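Local coordinates for N(G),N(G)-dimethylarginine dimethylaminohydrolase (PDB 1H70), which hydrolyses the nitric oxide synthase inhibitors N(G),N(G)-dimethyl-L-arginine and N(G)-monomethyl-L-arginine to L-citrulline, releasing dimethylamine or methylamine, at residues V156-V161 with G180-K185; T51-D56 with E91-T96; N210-M215 with G230-E235; S73-I78 with E147-S152; L33-A38 with T238-K243. The protein carries 1 engineered substitution. One frame throughout, in Å; residues are numbered along the deposited sequence.

Interaction 1 of 5, residues V156-V161 with G180-K185; sequences VRLEKV and GEFVSK
Glu181 turns its carboxylate onto the backbone of the chain leaving strand 152-157, in the beta-alpha propeller fold that DDAH shares with other arginine-modifying enzymes, and each oxygen takes one peptide N-H. Glu181 OE1 accepts from Glu159 N at 2.9 Å, met on its syn side and somewhat out of the carboxylate plane, while Glu181 OE2 uses its syn lone pair for Lys160 N at 3.0 Å. Two successive amides thus fix the rotation of the group. With chi1 at 75°, CG of Glu181 sits between backbone N and carbonyl carbon, which lays CG over the centre of the neighbouring Phe182 ring, and the chain then runs extended to bring the carboxylate to the strand end. That ring fills the middle of the contact: Val161 CG2 meets its edge, 3.7 Å from CZ, and Leu158 CB approaches the same CZ obliquely at 3.9 Å. Leu164, from the loop that carries His163, the probable proton donor, touches both Phe182 and Val156. A type I turn from Phe182 to Lys185 brings the lysine round to the end of the strand, and Gln189 bonds to the carbonyls of Val183 and Lys185. The guanidinium of Arg157 leads away to a salt bridge with Glu130, but its backbone stays in the contact. Lys185 NZ donates to Arg157 O at 2.8 Å, and one water accepts from both Lys185 NZ and Arg157 N, each at 2.9 Å.

Interaction 2 of 5, residues T51-D56 with E91-T96; sequences TLLPPD and EIIEET
Side-chain packing between an edge strand and a helix makes this contact, where strand 49-53, outermost in its small sheet beside strand 5-9, runs nearly antiparallel to helix 89-100. The short axes come within 10.8 Å at an angle of 152°. Leu53 is the central side chain. Its CD2 lies 3.5 Å from Thr96 OG1, the two side chains sliding past each other in opposite directions, and its CD1 meets Ile93 CG1 at 4.2 Å, where leucine and isoleucine cross at about a right angle. Thr51 and Thr96 reach toward each other tip to tip through their CG2 methyls; in Thr96, chi1 of -61° sets CG2 opposite the backbone N and turns OG1 to the leucine. Beyond the strand, Asp56 comes obliquely against Ile92, with Asp56 OD2 3.6 Å from Ile92 CG2 and 3.7 Å from Ile92 CD1. From strand 5-9, Ile7 touches both Leu53 and Thr96. The acid's charge is met elsewhere, by Arg58 in a salt bridge to OD2, and Arg58 also touches Ile92. The two segments therefore hold together by van der Waals contact, with methyl groups bordering hydroxyl and carboxylate oxygens and the polar work of Asp56 directed to a third partner.

Interaction 3 of 5, residues N210-M215 with G230-E235; sequences NERVIM and GYRVIE
Strands 212-216 and 232-236 are the two parallel strands of a beta-alpha-beta unit, joined by helix 220-227, and Val213 pairs directly with Val233. The backbone ladder opens with Arg232 N to Glu211 O, then Val213 N to Arg232 O at 2.9 Å, Ile234 N to Val213 O at 2.9 Å and almost straight (175°), and Met215 N to Ile234 O. On the face turned to the helix, Val213 CG2 lies over the Tyr231 ring in a CH-pi contact, 4.2 Å from its centroid. Glu211 OE1 comes to the edge of the same ring, 3.6 Å from CE1, with the carboxylate tilted 16° from the ring plane; that oxygen also accepts from Trp208, and the tyrosine hydroxyl bonds to Asn175. Farther along, Met215 SD rests against Val233 CG1 at 3.5 Å. The other face carries Ile214 and Ile234 side by side, then Arg212 and Arg232, whose guanidinium planes are 19° apart, with Arg212 NE over the face of its neighbour, 4.0 Å from NH1. Asn210 O, in the guanidinium plane, holds Arg212 NH2, and Asp47 forms a salt bridge with its NH1, which should ease the like charges. Helix 220-227 packs on Tyr231, Val233 and Met215, Ile226 touching the first two, while Ala42 of helix 29-43 meets Ile214 and Ile234 across the sheet.

Interaction 4 of 5, residues S73-I78 with E147-S152; sequences SRCAII and EKHGLS
Cys75 sets its thiol over the flat of the His149 imidazole, a sulfur-aromatic contact with SG 3.9 Å from the ring centroid and only 15° off the normal. Its CB lies over the same face, 4.0 Å from the centroid, so CB and sulfur together span the ring. Chi1 of 65° makes this possible, holding SG between the cysteine's own N and carbonyl carbon and nearest to CD2. The ring is fixed from its rim as well: His149 NE2 is hydrogen-bonded to Glu106, an acid that also forms a salt bridge with Lys148. His149 is the first residue beyond helix 136-148, which ends in a Schellman motif with Gly150, at positive phi, as C-prime: Leu151 N bonds to Leu146 O and Gly150 N to Glu147 O. This termination presents His149 O to Arg74, in the loop leading into strand 76-78. Arg74 NH1 donates to it at 2.9 Å, the acceptor lying in the guanidinium plane and the donor in the carbonyl plane, though the bond is bent to 147°. Leu151 CD2 lies over one face of the Arg74 guanidinium, displaced toward the rim, and Leu151 CD1 is 3.9 Å from Arg74 CG. Leu151 in turn touches Thr72, whose OG1 is hydrogen-bonded to both Arg74 N and Cys75 O.

Interaction 5 of 5, residues L33-A38 with T238-K243; sequences LEQHNA and TSEYRK
The amide of Gln35 engages the first turn of helix 239-242 with both its ends. OE1 accepts from Glu240 N at 2.9 Å, with the N-H pointing at it well (162°) and only slightly out of the carbonyl plane, while NE2 donates to Ser239 OG at 3.1 Å, close to the amide plane. The two bonds fix which way round the amide lies, and the chain reaches them extended beyond CG, with chi2 at -174°. Ser239 OG passes its own hydrogen to Glu240 OE2, on the anti lone pair, and OE1 of that glutamate forms a salt bridge with Lys243 NZ at 2.7 Å. Glu240 CB lies 3.4 Å from Gln35 OE1. Tyr241 CE1 is 4.1 Å from Gln35 CB, and Gln35 OE1 is placed obliquely to the ring. Tyr241 OH comes 3.4 Å from His36 CB, the two side chains crossing at about a right angle, and is hydrogen-bonded to Ala32 O in the preceding turn of helix 29-43. The side chain of Tyr241 is about 5 Å from that of Ile244, which lines the citrulline pocket. The contact thus joins the middle of helix 29-43 to the short helix that follows strand 232-236, with Pro11, in the loop beyond strand 5-9, against Tyr241.

In the fold
Interaction 5 is the buried contact of the set and closes the longest loop, within which interactions 1 to 4 are nested; those four are only partly buried. Interactions 3 and 5 adjoin in sequence, strand 232-236 leading to helix 239-242, and helix 29-43 serves both, packing on the sheet in one and supplying the Gln35 side chain in the other. Interactions 2 and 4 alternate in sequence and touch where Glu94 packs on Ile78; interaction 2 also meets interaction 5 through Leu52 and His36. Regular backbone pairing belongs to interaction 3, side-chain-to-backbone bonds to 1, 4 and 5, with a side-chain pair as well in 5, and interaction 2 rests on packing.

Interaction 1 of 5, residues V156-V161 with G180-K185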
# COMPACT_ATOMS: atom_id res chain seq x y z
N VAL A 156 11.01 -11.31 0.56
CA VAL A 156 11.03 -11.31 2.02
C VAL A 156 10.03 -12.36 2.48
O VAL A 156 8.88 -12.35 2.05
CB VAL A 156 10.62 -9.93 2.61
CG1 VAL A 156 10.57 -10.01 4.14
CG2 VAL A 156 11.62 -8.85 2.18
N ARG A 157 10.45 -13.26 3.37
CA ARG A 157 9.55 -14.32 3.84
C ARG A 157 8.69 -13.78 4.98
O ARG A 157 9.20 -13.04 5.82
CB ARG A 157 10.38 -15.52 4.30
CG ARG A 157 11.43 -15.98 3.27
CD ARG A 157 10.85 -16.40 1.90
NE ARG A 157 11.94 -16.48 0.93
CZ ARG A 157 11.90 -16.99 -0.29
NH1 ARG A 157 10.79 -17.53 -0.79
NH2 ARG A 157 13.00 -16.96 -1.03
N LEU A 158 7.40 -14.13 5.03
CA LEU A 158 6.54 -13.67 6.14
C LEU A 158 5.50 -14.72 6.49
O LEU A 158 5.18 -15.58 5.69
CB LEU A 158 5.84 -12.32 5.85
CG LEU A 158 4.90 -12.28 4.64
CD1 LEU A 158 3.50 -12.73 5.02
CD2 LEU A 158 4.87 -10.87 4.01
N GLU A 159 4.97 -14.67 7.70
CA GLU A 159 3.97 -15.68 8.06
C GLU A 159 2.81 -15.12 8.85
O GLU A 159 1.71 -15.68 8.79
CB GLU A 159 4.60 -16.82 8.89
CG GLU A 159 5.53 -17.80 8.17
CD GLU A 159 4.94 -18.52 6.95
OE1 GLU A 159 3.83 -19.07 7.04
OE2 GLU A 159 5.60 -18.55 5.87
N LYS A 160 3.04 -14.03 9.57
CA LYS A 160 2.03 -13.44 10.45
C LYS A 160 1.14 -12.29 9.99
O LYS A 160 0.24 -11.86 10.75
CB LYS A 160 2.70 -13.02 11.77
CG LYS A 160 3.17 -14.21 12.63
CD LYS A 160 4.08 -13.71 13.77
CE LYS A 160 4.42 -14.84 14.72
NZ LYS A 160 5.32 -14.35 15.84
N VAL A 161 1.36 -11.73 8.81
CA VAL A 161 0.53 -10.62 8.32
C VAL A 161 -0.06 -10.88 6.94
O VAL A 161 0.38 -11.77 6.23
CB VAL A 161 1.31 -9.30 8.25
CG1 VAL A 161 1.53 -8.73 9.66
CG2 VAL A 161 2.66 -9.51 7.54
N GLY A 180 6.29 -6.35 14.54
CA GLY A 180 6.29 -7.79 14.60
C GLY A 180 7.53 -8.48 14.08
O GLY A 180 8.66 -8.17 14.46
N GLU A 181 7.30 -9.44 13.18
CA GLU A 181 8.39 -10.24 12.65
C GLU A 181 9.39 -9.53 11.74
O GLU A 181 10.41 -10.12 11.41
CB GLU A 181 7.80 -11.43 11.89
CG GLU A 181 7.21 -11.06 10.54
CD GLU A 181 6.28 -12.10 9.95
OE1 GLU A 181 6.72 -13.16 9.45
OE2 GLU A 181 5.07 -11.86 9.99
N PHE A 182 9.15 -8.28 11.34
CA PHE A 182 10.09 -7.62 10.43
C PHE A 182 11.22 -6.90 11.18
O PHE A 182 12.29 -6.68 10.62
CB PHE A 182 9.36 -6.67 9.48
CG PHE A 182 8.30 -7.37 8.69
CD1 PHE A 182 6.98 -7.08 8.90
CD2 PHE A 182 8.63 -8.37 7.78
CE1 PHE A 182 5.98 -7.74 8.19
CE2 PHE A 182 7.64 -9.03 7.06
CZ PHE A 182 6.31 -8.71 7.29
N VAL A 183 10.97 -6.57 12.44
CA VAL A 183 11.93 -5.84 13.25
C VAL A 183 13.35 -6.41 13.28
O VAL A 183 14.32 -5.67 13.18
CB VAL A 183 11.40 -5.68 14.69
CG1 VAL A 183 12.41 -4.94 15.59
CG2 VAL A 183 10.08 -4.94 14.69
N SER A 184 13.50 -7.71 13.45
CA SER A 184 14.83 -8.31 13.54
C SER A 184 15.33 -8.95 12.25
O SER A 184 16.27 -9.73 12.29
CB SER A 184 14.83 -9.38 14.64
OG SER A 184 14.85 -8.78 15.94
N LYS A 185 14.72 -8.67 11.11
CA LYS A 185 15.16 -9.29 9.86
C LYS A 185 16.53 -8.79 9.47
O LYS A 185 16.75 -7.60 9.48
CB LYS A 185 14.25 -8.89 8.70
CG LYS A 185 12.88 -9.49 8.79
CD LYS A 185 12.89 -10.88 8.21
CE LYS A 185 11.47 -11.40 7.98
NZ LYS A 185 11.50 -12.78 7.45
O HOH W 1 12.86 -13.27 4.92

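Interaction 2 of 5, residues T51-D56 with E91-T96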
# COMPACT_ATOMS: atom_id res chain seq x y z
N THR A 51 -5.92 11.53 -8.90
CA THR A 51 -6.88 10.95 -9.83
C THR A 51 -7.78 10.09 -8.97
O THR A 51 -7.33 9.09 -8.43
CB THR A 51 -6.17 10.12 -10.90
OG1 THR A 51 -5.34 11.01 -11.66
CG2 THR A 51 -7.20 9.48 -11.85
N LEU A 52 -9.05 10.47 -8.84
CA LEU A 52 -9.98 9.79 -7.98
C LEU A 52 -11.01 9.05 -8.82
O LEU A 52 -11.81 9.67 -9.47
CB LEU A 52 -10.64 10.84 -7.08
CG LEU A 52 -11.74 10.42 -6.09
CD1 LEU A 52 -11.29 9.25 -5.21
CD2 LEU A 52 -12.14 11.64 -5.23
N LEU A 53 -10.93 7.72 -8.79
CA LEU A 53 -11.83 6.89 -9.61
C LEU A 53 -13.13 6.61 -8.91
O LEU A 53 -13.19 6.65 -7.69
CB LEU A 53 -11.11 5.58 -9.98
CG LEU A 53 -9.71 5.88 -10.59
CD1 LEU A 53 -8.97 4.57 -10.80
CD2 LEU A 53 -9.91 6.59 -11.94
N PRO A 54 -14.18 6.33 -9.69
CA PRO A 54 -15.53 6.06 -9.14
C PRO A 54 -15.63 4.69 -8.47
O PRO A 54 -14.87 3.74 -8.75
CB PRO A 54 -16.44 6.13 -10.38
CG PRO A 54 -15.51 5.76 -11.53
CD PRO A 54 -14.14 6.30 -11.16
N PRO A 55 -16.61 4.55 -7.59
CA PRO A 55 -16.80 3.28 -6.89
C PRO A 55 -17.25 2.18 -7.84
O PRO A 55 -17.86 2.45 -8.89
CB PRO A 55 -17.90 3.60 -5.87
CG PRO A 55 -18.60 4.81 -6.39
CD PRO A 55 -17.59 5.59 -7.21
N ASP A 56 -16.97 0.92 -7.49
CA ASP A 56 -17.44 -0.19 -8.33
C ASP A 56 -18.04 -1.18 -7.35
O ASP A 56 -17.31 -1.83 -6.62
CB ASP A 56 -16.32 -0.84 -9.12
CG ASP A 56 -16.84 -1.78 -10.19
OD1 ASP A 56 -17.88 -2.47 -9.97
OD2 ASP A 56 -16.27 -1.83 -11.30
N GLU A 91 -8.74 -5.03 -14.15
CA GLU A 91 -9.43 -4.58 -15.36
C GLU A 91 -10.01 -3.18 -15.27
O GLU A 91 -9.99 -2.45 -16.26
CB GLU A 91 -10.55 -5.56 -15.72
CG GLU A 91 -10.08 -6.99 -15.94
CD GLU A 91 -9.28 -7.17 -17.22
OE1 GLU A 91 -8.23 -7.85 -17.18
OE2 GLU A 91 -9.69 -6.65 -18.27
N ILE A 92 -10.51 -2.81 -14.10
CA ILE A 92 -11.12 -1.50 -13.92
C ILE A 92 -10.11 -0.41 -13.63
O ILE A 92 -10.46 0.78 -13.62
CB ILE A 92 -12.24 -1.56 -12.83
CG1 ILE A 92 -11.70 -2.08 -11.51
CG2 ILE A 92 -13.38 -2.43 -13.31
CD1 ILE A 92 -12.69 -1.88 -10.38
N ILE A 93 -8.85 -0.77 -13.45
CA ILE A 93 -7.83 0.26 -13.24
C ILE A 93 -6.88 0.40 -14.41
O ILE A 93 -6.11 1.36 -14.47
CB ILE A 93 -7.04 0.02 -11.95
CG1 ILE A 93 -6.41 1.34 -11.46
CG2 ILE A 93 -5.98 -1.05 -12.18
CD1 ILE A 93 -6.04 1.32 -10.01
N GLU A 94 -6.93 -0.56 -15.33
CA GLU A 94 -6.03 -0.57 -16.48
C GLU A 94 -6.04 0.70 -17.34
O GLU A 94 -4.99 1.16 -17.76
CB GLU A 94 -6.23 -1.80 -17.37
CG GLU A 94 -5.05 -1.95 -18.32
CD GLU A 94 -4.65 -3.36 -18.69
OE1 GLU A 94 -4.82 -4.30 -17.87
OE2 GLU A 94 -4.14 -3.52 -19.83
N GLU A 95 -7.22 1.27 -17.59
CA GLU A 95 -7.29 2.47 -18.44
C GLU A 95 -6.54 3.65 -17.82
O GLU A 95 -5.81 4.39 -18.50
CB GLU A 95 -8.76 2.79 -18.72
N THR A 96 -6.68 3.84 -16.52
CA THR A 96 -5.96 4.91 -15.83
C THR A 96 -4.46 4.71 -15.92
O THR A 96 -3.72 5.65 -16.19
CB THR A 96 -6.38 4.91 -14.35
OG1 THR A 96 -7.79 5.15 -14.26
CG2 THR A 96 -5.68 6.00 -13.56

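Interaction 3 of 5, residues N210-M215 with G230-E235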
# COMPACT_ATOMS: atom_id res chain seq x y z
N ASN A 210 6.21 13.26 -0.30
CA ASN A 210 6.81 14.58 -0.40
C ASN A 210 7.12 15.29 0.93
O ASN A 210 6.86 16.49 1.12
CB ASN A 210 5.93 15.44 -1.31
CG ASN A 210 5.91 14.91 -2.75
OD1 ASN A 210 6.69 14.03 -3.11
ND2 ASN A 210 5.01 15.45 -3.59
N GLU A 211 7.69 14.54 1.85
CA GLU A 211 8.10 15.02 3.18
C GLU A 211 6.97 15.15 4.19
O GLU A 211 7.20 15.52 5.34
CB GLU A 211 9.00 16.25 3.13
CG GLU A 211 10.30 16.12 2.33
CD GLU A 211 11.18 14.89 2.54
OE1 GLU A 211 11.05 14.13 3.53
OE2 GLU A 211 12.05 14.69 1.64
N ARG A 212 5.74 14.83 3.78
CA ARG A 212 4.59 14.73 4.68
C ARG A 212 4.50 13.23 4.98
O ARG A 212 4.94 12.42 4.15
CB ARG A 212 3.26 15.12 4.02
CG ARG A 212 3.36 16.03 2.77
CD ARG A 212 3.45 17.44 3.11
NE ARG A 212 3.22 18.54 2.18
CZ ARG A 212 3.87 19.11 1.17
NH1 ARG A 212 3.30 20.20 0.66
NH2 ARG A 212 4.99 18.65 0.58
N VAL A 213 3.98 12.86 6.14
CA VAL A 213 3.78 11.44 6.40
C VAL A 213 2.33 11.33 6.87
O VAL A 213 1.93 11.95 7.86
CB VAL A 213 4.74 10.79 7.40
CG1 VAL A 213 4.20 9.41 7.80
CG2 VAL A 213 6.12 10.58 6.81
N ILE A 214 1.53 10.58 6.11
CA ILE A 214 0.12 10.41 6.44
C ILE A 214 -0.02 9.13 7.25
O ILE A 214 0.48 8.07 6.82
CB ILE A 214 -0.76 10.40 5.18
CG1 ILE A 214 -0.72 11.79 4.51
CG2 ILE A 214 -2.20 10.04 5.53
CD1 ILE A 214 -1.36 11.86 3.13
N MET A 215 -0.65 9.19 8.42
CA MET A 215 -0.73 8.01 9.27
C MET A 215 -2.12 7.94 9.89
O MET A 215 -2.83 8.97 9.92
CB MET A 215 0.32 8.11 10.41
CG MET A 215 -0.07 9.19 11.41
SD MET A 215 1.07 9.32 12.84
CE MET A 215 0.85 7.71 13.52
N GLY A 230 11.46 14.79 11.57
CA GLY A 230 11.42 16.00 10.76
C GLY A 230 10.30 16.07 9.74
O GLY A 230 10.19 17.04 8.99
N TYR A 231 9.48 15.03 9.69
CA TYR A 231 8.37 14.97 8.75
C TYR A 231 7.14 15.76 9.22
O TYR A 231 6.89 15.86 10.40
CB TYR A 231 7.93 13.53 8.54
CG TYR A 231 9.02 12.61 8.04
CD1 TYR A 231 9.45 12.66 6.74
CD2 TYR A 231 9.61 11.68 8.89
CE1 TYR A 231 10.46 11.81 6.27
CE2 TYR A 231 10.61 10.83 8.46
CZ TYR A 231 11.02 10.90 7.14
OH TYR A 231 12.01 10.04 6.73
N ARG A 232 6.37 16.28 8.26
CA ARG A 232 5.12 16.94 8.60
C ARG A 232 4.09 15.82 8.72
O ARG A 232 3.71 15.23 7.72
CB ARG A 232 4.67 17.90 7.50
CG ARG A 232 5.57 19.10 7.37
CD ARG A 232 5.14 20.07 6.27
NE ARG A 232 3.80 20.60 6.48
CZ ARG A 232 3.19 21.40 5.62
NH1 ARG A 232 3.79 21.77 4.50
NH2 ARG A 232 1.97 21.85 5.89
N VAL A 233 3.66 15.53 9.95
CA VAL A 233 2.73 14.42 10.13
C VAL A 233 1.26 14.83 10.04
O VAL A 233 0.82 15.80 10.67
CB VAL A 233 3.05 13.64 11.42
CG1 VAL A 233 2.14 12.41 11.58
CG2 VAL A 233 4.51 13.24 11.44
N ILE A 234 0.52 14.08 9.23
CA ILE A 234 -0.91 14.31 9.06
C ILE A 234 -1.65 13.08 9.57
O ILE A 234 -1.37 11.98 9.11
CB ILE A 234 -1.27 14.53 7.58
CG1 ILE A 234 -0.44 15.68 7.00
CG2 ILE A 234 -2.77 14.79 7.45
CD1 ILE A 234 -0.56 15.80 5.48
N GLU A 235 -2.57 13.25 10.52
CA GLU A 235 -3.31 12.11 11.06
C GLU A 235 -4.69 12.03 10.44
O GLU A 235 -5.41 13.05 10.40
CB GLU A 235 -3.46 12.20 12.59
CG GLU A 235 -2.16 12.06 13.35
CD GLU A 235 -2.33 12.36 14.84
OE1 GLU A 235 -2.43 11.44 15.67
OE2 GLU A 235 -2.35 13.55 15.17

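Interaction 4 of 5, residues S73-I78 with E147-S152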
# COMPACT_ATOMS: atom_id res chain seq x y z
N SER A 73 9.00 4.56 -11.35
CA SER A 73 9.40 5.71 -12.16
C SER A 73 9.70 5.32 -13.60
O SER A 73 9.88 6.20 -14.45
CB SER A 73 10.69 6.32 -11.59
OG SER A 73 11.66 5.29 -11.50
N ARG A 74 9.75 4.02 -13.88
CA ARG A 74 10.09 3.54 -15.21
C ARG A 74 8.94 2.84 -15.93
O ARG A 74 8.93 2.80 -17.16
CB ARG A 74 11.25 2.54 -15.13
CG ARG A 74 12.42 2.97 -14.25
CD ARG A 74 13.58 3.58 -15.00
NE ARG A 74 14.56 4.12 -14.07
CZ ARG A 74 15.65 3.51 -13.61
NH1 ARG A 74 15.95 2.27 -13.97
NH2 ARG A 74 16.46 4.14 -12.76
N CYS A 75 8.02 2.23 -15.18
CA CYS A 75 6.90 1.50 -15.75
C CYS A 75 5.86 1.19 -14.70
O CYS A 75 6.07 1.42 -13.52
CB CYS A 75 7.37 0.16 -16.34
SG CYS A 75 7.99 -0.98 -15.07
N ALA A 76 4.72 0.65 -15.16
CA ALA A 76 3.67 0.20 -14.26
C ALA A 76 3.46 -1.29 -14.58
O ALA A 76 3.50 -1.70 -15.74
CB ALA A 76 2.37 0.94 -14.44
N ILE A 77 3.26 -2.07 -13.53
CA ILE A 77 3.04 -3.50 -13.67
C ILE A 77 1.69 -3.82 -13.06
O ILE A 77 1.51 -3.65 -11.85
CB ILE A 77 4.11 -4.30 -12.90
CG1 ILE A 77 5.53 -3.88 -13.28
CG2 ILE A 77 3.97 -5.80 -13.16
CD1 ILE A 77 6.19 -2.88 -12.29
N ILE A 78 0.75 -4.26 -13.89
CA ILE A 78 -0.55 -4.68 -13.41
C ILE A 78 -0.31 -6.02 -12.75
O ILE A 78 0.35 -6.88 -13.32
CB ILE A 78 -1.53 -4.85 -14.58
CG1 ILE A 78 -1.66 -3.55 -15.36
CG2 ILE A 78 -2.91 -5.31 -14.11
CD1 ILE A 78 -2.18 -2.39 -14.57
N GLU A 147 13.89 -5.88 -13.27
CA GLU A 147 15.26 -5.96 -13.80
C GLU A 147 15.34 -5.52 -15.27
O GLU A 147 16.31 -4.85 -15.64
CB GLU A 147 15.86 -7.35 -13.58
CG GLU A 147 16.21 -7.59 -12.12
CD GLU A 147 16.78 -8.96 -11.79
OE1 GLU A 147 16.85 -9.85 -12.66
OE2 GLU A 147 17.16 -9.13 -10.62
N LYS A 148 14.34 -5.86 -16.08
CA LYS A 148 14.26 -5.47 -17.50
C LYS A 148 14.30 -3.94 -17.60
O LYS A 148 14.85 -3.36 -18.56
CB LYS A 148 12.98 -6.05 -18.14
CG LYS A 148 12.70 -5.54 -19.56
CD LYS A 148 11.23 -5.60 -19.95
CE LYS A 148 10.93 -4.73 -21.17
NZ LYS A 148 9.50 -4.87 -21.62
N HIS A 149 13.76 -3.29 -16.58
CA HIS A 149 13.73 -1.83 -16.51
C HIS A 149 14.85 -1.21 -15.67
O HIS A 149 14.80 -0.01 -15.36
CB HIS A 149 12.36 -1.37 -16.01
CG HIS A 149 11.29 -1.66 -17.01
ND1 HIS A 149 11.00 -0.78 -18.04
CD2 HIS A 149 10.49 -2.73 -17.19
CE1 HIS A 149 10.04 -1.30 -18.79
NE2 HIS A 149 9.72 -2.48 -18.29
N GLY A 150 15.88 -1.98 -15.33
CA GLY A 150 16.98 -1.43 -14.56
C GLY A 150 16.73 -1.27 -13.07
O GLY A 150 17.55 -0.65 -12.38
N LEU A 151 15.63 -1.80 -12.56
CA LEU A 151 15.37 -1.74 -11.13
C LEU A 151 15.74 -3.10 -10.51
O LEU A 151 16.09 -4.04 -11.22
CB LEU A 151 13.90 -1.39 -10.89
CG LEU A 151 13.51 -0.05 -11.50
CD1 LEU A 151 11.99 0.12 -11.57
CD2 LEU A 151 14.11 1.07 -10.67
N SER A 152 15.66 -3.21 -9.19
CA SER A 152 16.02 -4.46 -8.53
C SER A 152 14.91 -4.92 -7.57
O SER A 152 14.02 -4.13 -7.24
CB SER A 152 17.39 -4.31 -7.85
OG SER A 152 17.30 -3.44 -6.73

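Interaction 5 of 5, residues L33-A38 with T238-K243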
# COMPACT_ATOMS: atom_id res chain seq x y z
N LEU A 33 -16.96 6.60 4.10
CA LEU A 33 -16.96 7.65 3.08
C LEU A 33 -16.31 8.91 3.65
O LEU A 33 -15.47 9.54 3.00
CB LEU A 33 -18.39 7.90 2.64
CG LEU A 33 -18.63 8.68 1.37
CD1 LEU A 33 -18.08 7.90 0.17
CD2 LEU A 33 -20.15 8.95 1.23
N GLU A 34 -16.68 9.27 4.88
CA GLU A 34 -16.09 10.46 5.49
C GLU A 34 -14.59 10.26 5.70
O GLU A 34 -13.81 11.20 5.55
CB GLU A 34 -16.76 10.81 6.81
CG GLU A 34 -18.25 11.14 6.71
CD GLU A 34 -18.54 12.49 6.06
OE1 GLU A 34 -17.79 13.46 6.29
OE2 GLU A 34 -19.53 12.59 5.31
N GLN A 35 -14.16 9.06 6.08
CA GLN A 35 -12.73 8.87 6.30
C GLN A 35 -11.94 8.94 4.99
O GLN A 35 -10.82 9.44 4.97
CB GLN A 35 -12.47 7.53 7.02
CG GLN A 35 -13.14 7.51 8.41
CD GLN A 35 -12.81 6.28 9.24
OE1 GLN A 35 -12.48 5.22 8.71
NE2 GLN A 35 -12.92 6.42 10.58
N HIS A 36 -12.52 8.40 3.91
CA HIS A 36 -11.82 8.41 2.63
C HIS A 36 -11.72 9.87 2.14
O HIS A 36 -10.73 10.27 1.56
CB HIS A 36 -12.54 7.52 1.59
CG HIS A 36 -11.78 7.33 0.31
ND1 HIS A 36 -10.92 6.29 0.08
CD2 HIS A 36 -11.75 8.09 -0.82
CE1 HIS A 36 -10.40 6.38 -1.14
NE2 HIS A 36 -10.89 7.47 -1.70
N ASN A 37 -12.76 10.65 2.40
CA ASN A 37 -12.76 12.06 2.03
C ASN A 37 -11.65 12.73 2.83
O ASN A 37 -10.85 13.48 2.27
CB ASN A 37 -14.12 12.69 2.30
CG ASN A 37 -14.17 14.15 1.89
OD1 ASN A 37 -13.91 14.51 0.71
ND2 ASN A 37 -14.50 15.01 2.85
N ALA A 38 -11.56 12.45 4.12
CA ALA A 38 -10.52 13.06 4.96
C ALA A 38 -9.12 12.71 4.43
O ALA A 38 -8.18 13.53 4.50
CB ALA A 38 -10.69 12.63 6.43
N THR A 238 -8.70 6.09 10.06
CA THR A 238 -9.04 5.07 9.06
C THR A 238 -9.65 3.83 9.73
O THR A 238 -9.54 2.72 9.23
CB THR A 238 -7.81 4.61 8.22
OG1 THR A 238 -6.78 4.06 9.07
CG2 THR A 238 -7.17 5.78 7.45
N SER A 239 -10.31 4.03 10.85
CA SER A 239 -10.88 2.92 11.61
C SER A 239 -11.78 1.99 10.80
O SER A 239 -11.80 0.79 11.06
CB SER A 239 -11.65 3.47 12.82
OG SER A 239 -12.93 3.95 12.43
N GLU A 240 -12.52 2.51 9.84
CA GLU A 240 -13.42 1.65 9.06
C GLU A 240 -12.63 0.76 8.10
O GLU A 240 -13.09 -0.33 7.76
CB GLU A 240 -14.47 2.49 8.34
CG GLU A 240 -15.37 3.26 9.31
CD GLU A 240 -15.83 2.43 10.50
OE1 GLU A 240 -16.74 1.57 10.38
OE2 GLU A 240 -15.27 2.66 11.59
N TYR A 241 -11.45 1.21 7.69
CA TYR A 241 -10.62 0.37 6.80
C TYR A 241 -9.83 -0.65 7.62
O TYR A 241 -9.58 -1.77 7.14
CB TYR A 241 -9.77 1.24 5.87
CG TYR A 241 -10.69 2.13 5.07
CD1 TYR A 241 -10.92 3.45 5.44
CD2 TYR A 241 -11.38 1.62 3.97
CE1 TYR A 241 -11.80 4.25 4.71
CE2 TYR A 241 -12.24 2.40 3.23
CZ TYR A 241 -12.45 3.70 3.61
OH TYR A 241 -13.33 4.49 2.88
N ARG A 242 -9.47 -0.30 8.85
CA ARG A 242 -8.80 -1.22 9.76
C ARG A 242 -9.62 -2.50 9.95
O ARG A 242 -9.08 -3.63 10.05
CB ARG A 242 -8.49 -0.53 11.11
CG ARG A 242 -7.85 -1.48 12.13
CD ARG A 242 -7.34 -0.73 13.36
NE ARG A 242 -6.95 -1.65 14.44
CZ ARG A 242 -7.67 -1.94 15.53
NH1 ARG A 242 -8.88 -1.39 15.73
NH2 ARG A 242 -7.18 -2.78 16.43
N LYS A 243 -10.95 -2.34 9.97
CA LYS A 243 -11.86 -3.47 10.12
C LYS A 243 -11.72 -4.50 9.01
O LYS A 243 -12.02 -5.67 9.22
CB LYS A 243 -13.32 -3.01 10.13
CG LYS A 243 -13.70 -2.28 11.41
CD LYS A 243 -15.09 -1.62 11.26
CE LYS A 243 -15.46 -0.88 12.54
NZ LYS A 243 -16.82 -0.28 12.38